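Local coordinates for isoflavone reductase (Medicago sativa, PDB 2GAS), which catalyses the NADPH-dependent reduction of 2'-hydroxyisoflavones to chiral isoflavanones on the way to pterocarpan phytoalexins such as medicarpin, at residues E143-F155 and P205-P217. Numbering follows the deposited sequence.
Sequences EGVPYTYLCCHAF and PNTLNKAVHIRLP
Tyr147 lays its ring flat over Asn209, whose CA sits 3.5 Å from the ring centroid in a CH-pi contact and whose amide lies 11° from the ring plane. Wedging CG between the backbone N and the carbonyl carbon (chi1 62°) carries the tyrosine ring over the turn from Thr207 to Lys210. The hydroxyl of Tyr149, tied to Glu141, rests over the opposite ring face. Beside it, Thr148 turns OG1 to the carbonyl O of Thr207, a 2.9 Å hydrogen bond that arrives from well above the carbonyl plane, while its CG2 branch meets Val212 CG2.

From here strands 148-151 and 210-213 run parallel. Tyr149 N binds Lys210 O, Tyr149 O takes Val212 N at 2.8 Å, and Cys151 repeats the pattern with Val212 O and Ile214 N. On the face that carries Thr148, Leu150 CD2 packs 4.1 Å from Val212 CB; on the other face Tyr149 CB touches Ala211 CB, and Cys151 CB lies 4.0 Å from His213 ND1. Past the strand ends, a water donates to both Cys152 O and Ile214 O, and His153 CD2 lies 3.9 Å from Arg215 CD. His153 and His213 share the hydroxyl of Tyr277 as a partner, and Arg215 forms a salt bridge with Glu286.

Strands 148-151, 210-213 and 284-286 thus continue the parallel sheet beyond 107-109, as in the Rossmann-type NADP-binding fold of the NmrA family.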
loop_
_atom_site.group_PDB
_atom_site.type_symbol
_atom_site.label_atom_id
_atom_site.label_comp_id
_atom_site.label_asym_id
_atom_site.label_seq_id
_atom_site.Cartn_x
_atom_site.Cartn_y
_atom_site.Cartn_z
ATOM N N GLU A 143 -3.423 -14.819 17.395
ATOM C CA GLU A 143 -3.225 -14.060 18.629
ATOM C C GLU A 143 -4.449 -13.270 19.092
ATOM O O GLU A 143 -4.469 -12.752 20.207
ATOM C CB GLU A 143 -2.043 -13.100 18.469
ATOM C CG GLU A 143 -0.688 -13.778 18.316
ATOM C CD GLU A 143 -0.171 -14.395 19.611
ATOM O OE1 GLU A 143 0.970 -14.906 19.612
ATOM O OE2 GLU A 143 -0.901 -14.372 20.625
ATOM N N GLY A 144 -5.461 -13.166 18.240
ATOM C CA GLY A 144 -6.658 -12.435 18.618
ATOM C C GLY A 144 -6.481 -10.929 18.641
ATOM O O GLY A 144 -7.151 -10.222 19.399
ATOM N N VAL A 145 -5.567 -10.427 17.821
ATOM C CA VAL A 145 -5.342 -8.989 17.752
ATOM C C VAL A 145 -6.383 -8.446 16.773
ATOM O O VAL A 145 -6.481 -8.934 15.647
ATOM C CB VAL A 145 -3.923 -8.671 17.217
ATOM C CG1 VAL A 145 -3.752 -7.167 17.042
ATOM C CG2 VAL A 145 -2.872 -9.216 18.177
ATOM N N PRO A 146 -7.193 -7.457 17.198
ATOM C CA PRO A 146 -8.210 -6.891 16.300
ATOM C C PRO A 146 -7.455 -6.286 15.121
ATOM O O PRO A 146 -6.506 -5.524 15.314
ATOM C CB PRO A 146 -8.903 -5.846 17.171
ATOM C CG PRO A 146 -7.801 -5.398 18.087
ATOM C CD PRO A 146 -7.116 -6.695 18.456
ATOM N N TYR A 147 -7.881 -6.613 13.906
ATOM C CA TYR A 147 -7.164 -6.157 12.722
ATOM C C TYR A 147 -7.970 -5.593 11.560
ATOM O O TYR A 147 -9.191 -5.684 11.511
ATOM C CB TYR A 147 -6.350 -7.328 12.164
ATOM C CG TYR A 147 -7.219 -8.494 11.716
ATOM C CD1 TYR A 147 -7.568 -9.512 12.602
ATOM C CD2 TYR A 147 -7.720 -8.562 10.409
ATOM C CE1 TYR A 147 -8.386 -10.572 12.205
ATOM C CE2 TYR A 147 -8.547 -9.619 10.003
ATOM C CZ TYR A 147 -8.870 -10.619 10.910
ATOM O OH TYR A 147 -9.671 -11.673 10.529
ATOM N N THR A 148 -7.236 -4.992 10.628
ATOM C CA THR A 148 -7.788 -4.498 9.371
ATOM C C THR A 148 -6.645 -4.615 8.369
ATOM O O THR A 148 -5.539 -4.129 8.618
ATOM C CB THR A 148 -8.260 -3.035 9.425
ATOM O OG1 THR A 148 -9.354 -2.916 10.343
ATOM C CG2 THR A 148 -8.739 -2.589 8.031
ATOM N N TYR A 149 -6.904 -5.297 7.259
ATOM C CA TYR A 149 -5.904 -5.476 6.208
ATOM C C TYR A 149 -6.269 -4.493 5.109
ATOM O O TYR A 149 -7.305 -4.637 4.467
ATOM C CB TYR A 149 -5.956 -6.904 5.661
ATOM C CG TYR A 149 -5.773 -7.978 6.710
ATOM C CD1 TYR A 149 -6.447 -9.191 6.606
ATOM C CD2 TYR A 149 -4.909 -7.791 7.793
ATOM C CE1 TYR A 149 -6.268 -10.200 7.556
ATOM C CE2 TYR A 149 -4.724 -8.792 8.745
ATOM C CZ TYR A 149 -5.404 -9.988 8.617
ATOM O OH TYR A 149 -5.216 -10.978 9.557
ATOM N N LEU A 150 -5.420 -3.492 4.901
ATOM C CA LEU A 150 -5.690 -2.463 3.897
ATOM C C LEU A 150 -5.087 -2.887 2.560
ATOM O O LEU A 150 -3.885 -2.788 2.345
ATOM C CB LEU A 150 -5.108 -1.126 4.367
ATOM C CG LEU A 150 -5.605 0.195 3.758
ATOM C CD1 LEU A 150 -5.307 0.236 2.263
ATOM C CD2 LEU A 150 -7.092 0.351 4.010
ATOM N N CYS A 151 -5.940 -3.380 1.669
ATOM C CA CYS A 151 -5.509 -3.849 0.358
ATOM C C CYS A 151 -5.826 -2.776 -0.677
ATOM O O CYS A 151 -6.923 -2.740 -1.241
ATOM C CB CYS A 151 -6.229 -5.159 0.033
ATOM S SG CYS A 151 -6.031 -6.404 1.345
ATOM N N CYS A 152 -4.853 -1.902 -0.916
ATOM C CA CYS A 152 -5.025 -0.785 -1.848
ATOM C C CYS A 152 -4.564 -1.069 -3.265
ATOM O O CYS A 152 -4.636 -0.198 -4.131
ATOM C CB CYS A 152 -4.289 0.446 -1.321
ATOM S SG CYS A 152 -2.507 0.194 -1.119
ATOM N N HIS A 153 -4.070 -2.277 -3.498
ATOM C CA HIS A 153 -3.602 -2.659 -4.815
ATOM C C HIS A 153 -2.501 -1.775 -5.403
ATOM O O HIS A 153 -1.513 -1.505 -4.724
ATOM C CB HIS A 153 -4.809 -2.804 -5.749
ATOM C CG HIS A 153 -5.653 -3.994 -5.413
ATOM N ND1 HIS A 153 -5.215 -5.285 -5.613
ATOM C CD2 HIS A 153 -6.840 -4.096 -4.771
ATOM C CE1 HIS A 153 -6.090 -6.131 -5.100
ATOM N NE2 HIS A 153 -7.086 -5.435 -4.582
ATOM N N ALA A 154 -2.669 -1.291 -6.632
ATOM C CA ALA A 154 -1.609 -0.532 -7.290
ATOM C C ALA A 154 -1.477 0.969 -7.055
ATOM O O ALA A 154 -2.304 1.753 -7.508
ATOM C CB ALA A 154 -1.662 -0.803 -8.797
ATOM N N PHE A 155 -0.410 1.361 -6.364
ATOM C CA PHE A 155 -0.145 2.777 -6.104
ATOM C C PHE A 155 0.176 3.445 -7.435
ATOM O O PHE A 155 0.946 2.907 -8.231
ATOM C CB PHE A 155 1.074 2.947 -5.199
ATOM C CG PHE A 155 0.813 2.660 -3.756
ATOM C CD1 PHE A 155 0.082 3.551 -2.979
ATOM C CD2 PHE A 155 1.321 1.511 -3.161
ATOM C CE1 PHE A 155 -0.138 3.303 -1.628
ATOM C CE2 PHE A 155 1.106 1.255 -1.811
ATOM C CZ PHE A 155 0.376 2.153 -1.044
ATOM N N PRO A 205 -15.788 1.404 12.808
ATOM C CA PRO A 205 -15.911 0.172 13.591
ATOM C C PRO A 205 -16.235 -1.064 12.756
ATOM O O PRO A 205 -15.943 -2.186 13.166
ATOM C CB PRO A 205 -17.020 0.506 14.590
ATOM C CG PRO A 205 -17.871 1.471 13.831
ATOM C CD PRO A 205 -16.845 2.366 13.171
ATOM N N ASN A 206 -16.821 -0.853 11.582
ATOM C CA ASN A 206 -17.193 -1.962 10.713
ATOM C C ASN A 206 -16.027 -2.709 10.074
ATOM O O ASN A 206 -16.227 -3.782 9.506
ATOM C CB ASN A 206 -18.141 -1.480 9.610
ATOM C CG ASN A 206 -19.478 -1.003 10.158
ATOM O OD1 ASN A 206 -20.032 -1.604 11.079
ATOM N ND2 ASN A 206 -20.010 0.066 9.578
ATOM N N THR A 207 -14.817 -2.161 10.162
ATOM C CA THR A 207 -13.663 -2.827 9.565
ATOM C C THR A 207 -12.970 -3.785 10.525
ATOM O O THR A 207 -11.900 -4.307 10.215
ATOM C CB THR A 207 -12.608 -1.816 9.059
ATOM O OG1 THR A 207 -12.084 -1.081 10.168
ATOM C CG2 THR A 207 -13.221 -0.858 8.051
ATOM N N LEU A 208 -13.580 -4.025 11.682
ATOM C CA LEU A 208 -13.011 -4.941 12.670
ATOM C C LEU A 208 -12.799 -6.333 12.081
ATOM O O LEU A 208 -13.748 -6.968 11.610
ATOM C CB LEU A 208 -13.932 -5.063 13.884
ATOM C CG LEU A 208 -13.480 -6.133 14.887
ATOM C CD1 LEU A 208 -12.203 -5.671 15.576
ATOM C CD2 LEU A 208 -14.573 -6.393 15.901
ATOM N N ASN A 209 -11.556 -6.804 12.124
ATOM C CA ASN A 209 -11.195 -8.123 11.607
ATOM C C ASN A 209 -11.669 -8.320 10.171
ATOM O O ASN A 209 -12.173 -9.384 9.803
ATOM C CB ASN A 209 -11.767 -9.227 12.511
ATOM C CG ASN A 209 -11.085 -9.285 13.873
ATOM O OD1 ASN A 209 -11.426 -10.120 14.716
ATOM N ND2 ASN A 209 -10.124 -8.405 14.093
ATOM N N LYS A 210 -11.506 -7.273 9.367
ATOM C CA LYS A 210 -11.900 -7.291 7.962
ATOM C C LYS A 210 -10.761 -6.798 7.077
ATOM O O LYS A 210 -9.860 -6.089 7.535
ATOM C CB LYS A 210 -13.096 -6.359 7.733
ATOM C CG LYS A 210 -14.408 -6.771 8.388
ATOM C CD LYS A 210 -15.216 -7.676 7.480
ATOM C CE LYS A 210 -16.680 -7.710 7.887
ATOM N NZ LYS A 210 -16.850 -8.152 9.296
ATOM N N ALA A 211 -10.813 -7.187 5.808
ATOM C CA ALA A 211 -9.848 -6.727 4.824
ATOM C C ALA A 211 -10.623 -5.642 4.076
ATOM O O ALA A 211 -11.772 -5.860 3.680
ATOM C CB ALA A 211 -9.469 -7.854 3.868
ATOM N N VAL A 212 -10.020 -4.468 3.917
ATOM C CA VAL A 212 -10.662 -3.359 3.203
ATOM C C VAL A 212 -10.001 -3.281 1.833
ATOM O O VAL A 212 -8.781 -3.152 1.730
ATOM C CB VAL A 212 -10.481 -2.025 3.963
ATOM C CG1 VAL A 212 -11.058 -0.867 3.154
ATOM C CG2 VAL A 212 -11.175 -2.108 5.307
ATOM N N HIS A 213 -10.813 -3.362 0.784
ATOM C CA HIS A 213 -10.308 -3.356 -0.585
ATOM C C HIS A 213 -10.566 -2.056 -1.316
ATOM O O HIS A 213 -11.691 -1.557 -1.330
ATOM C CB HIS A 213 -10.965 -4.497 -1.356
ATOM C CG HIS A 213 -10.890 -5.809 -0.646
ATOM N ND1 HIS A 213 -9.859 -6.703 -0.843
ATOM C CD2 HIS A 213 -11.674 -6.344 0.320
ATOM C CE1 HIS A 213 -10.010 -7.730 -0.026
ATOM N NE2 HIS A 213 -11.102 -7.536 0.691
ATOM N N ILE A 214 -9.519 -1.518 -1.932
ATOM C CA ILE A 214 -9.654 -0.281 -2.685
ATOM C C ILE A 214 -9.663 -0.588 -4.182
ATOM O O ILE A 214 -8.629 -0.895 -4.771
ATOM C CB ILE A 214 -8.484 0.698 -2.399
ATOM C CG1 ILE A 214 -8.269 0.852 -0.891
ATOM C CG2 ILE A 214 -8.772 2.053 -3.049
ATOM C CD1 ILE A 214 -9.379 1.550 -0.172
ATOM N N ARG A 215 -10.847 -0.553 -4.782
ATOM C CA ARG A 215 -11.012 -0.760 -6.220
ATOM C C ARG A 215 -11.958 0.373 -6.606
ATOM O O ARG A 215 -13.173 0.201 -6.586
ATOM C CB ARG A 215 -11.668 -2.112 -6.539
ATOM C CG ARG A 215 -10.714 -3.304 -6.635
ATOM C CD ARG A 215 -10.729 -4.158 -5.380
ATOM N NE ARG A 215 -12.040 -4.740 -5.078
ATOM C CZ ARG A 215 -12.479 -5.919 -5.521
ATOM N NH1 ARG A 215 -11.724 -6.675 -6.307
ATOM N NH2 ARG A 215 -13.670 -6.362 -5.139
ATOM N N LEU A 216 -11.392 1.532 -6.930
ATOM C CA LEU A 216 -12.186 2.711 -7.278
ATOM C C LEU A 216 -12.668 2.657 -8.733
ATOM O O LEU A 216 -11.880 2.515 -9.660
ATOM C CB LEU A 216 -11.352 3.966 -7.008
ATOM C CG LEU A 216 -10.735 3.996 -5.599
ATOM C CD1 LEU A 216 -9.682 5.082 -5.513
ATOM C CD2 LEU A 216 -11.824 4.210 -4.554
ATOM N N PRO A 217 -13.988 2.783 -8.944
ATOM C CA PRO A 217 -14.615 2.737 -10.268
ATOM C C PRO A 217 -13.877 3.366 -11.450
ATOM O O PRO A 217 -13.600 2.686 -12.435
ATOM C CB PRO A 217 -15.976 3.378 -10.015
ATOM C CG PRO A 217 -16.297 2.870 -8.649
ATOM C CD PRO A 217 -14.989 3.100 -7.910
HETATM O O HOH W 1 -6.702 0.696 -5.822
#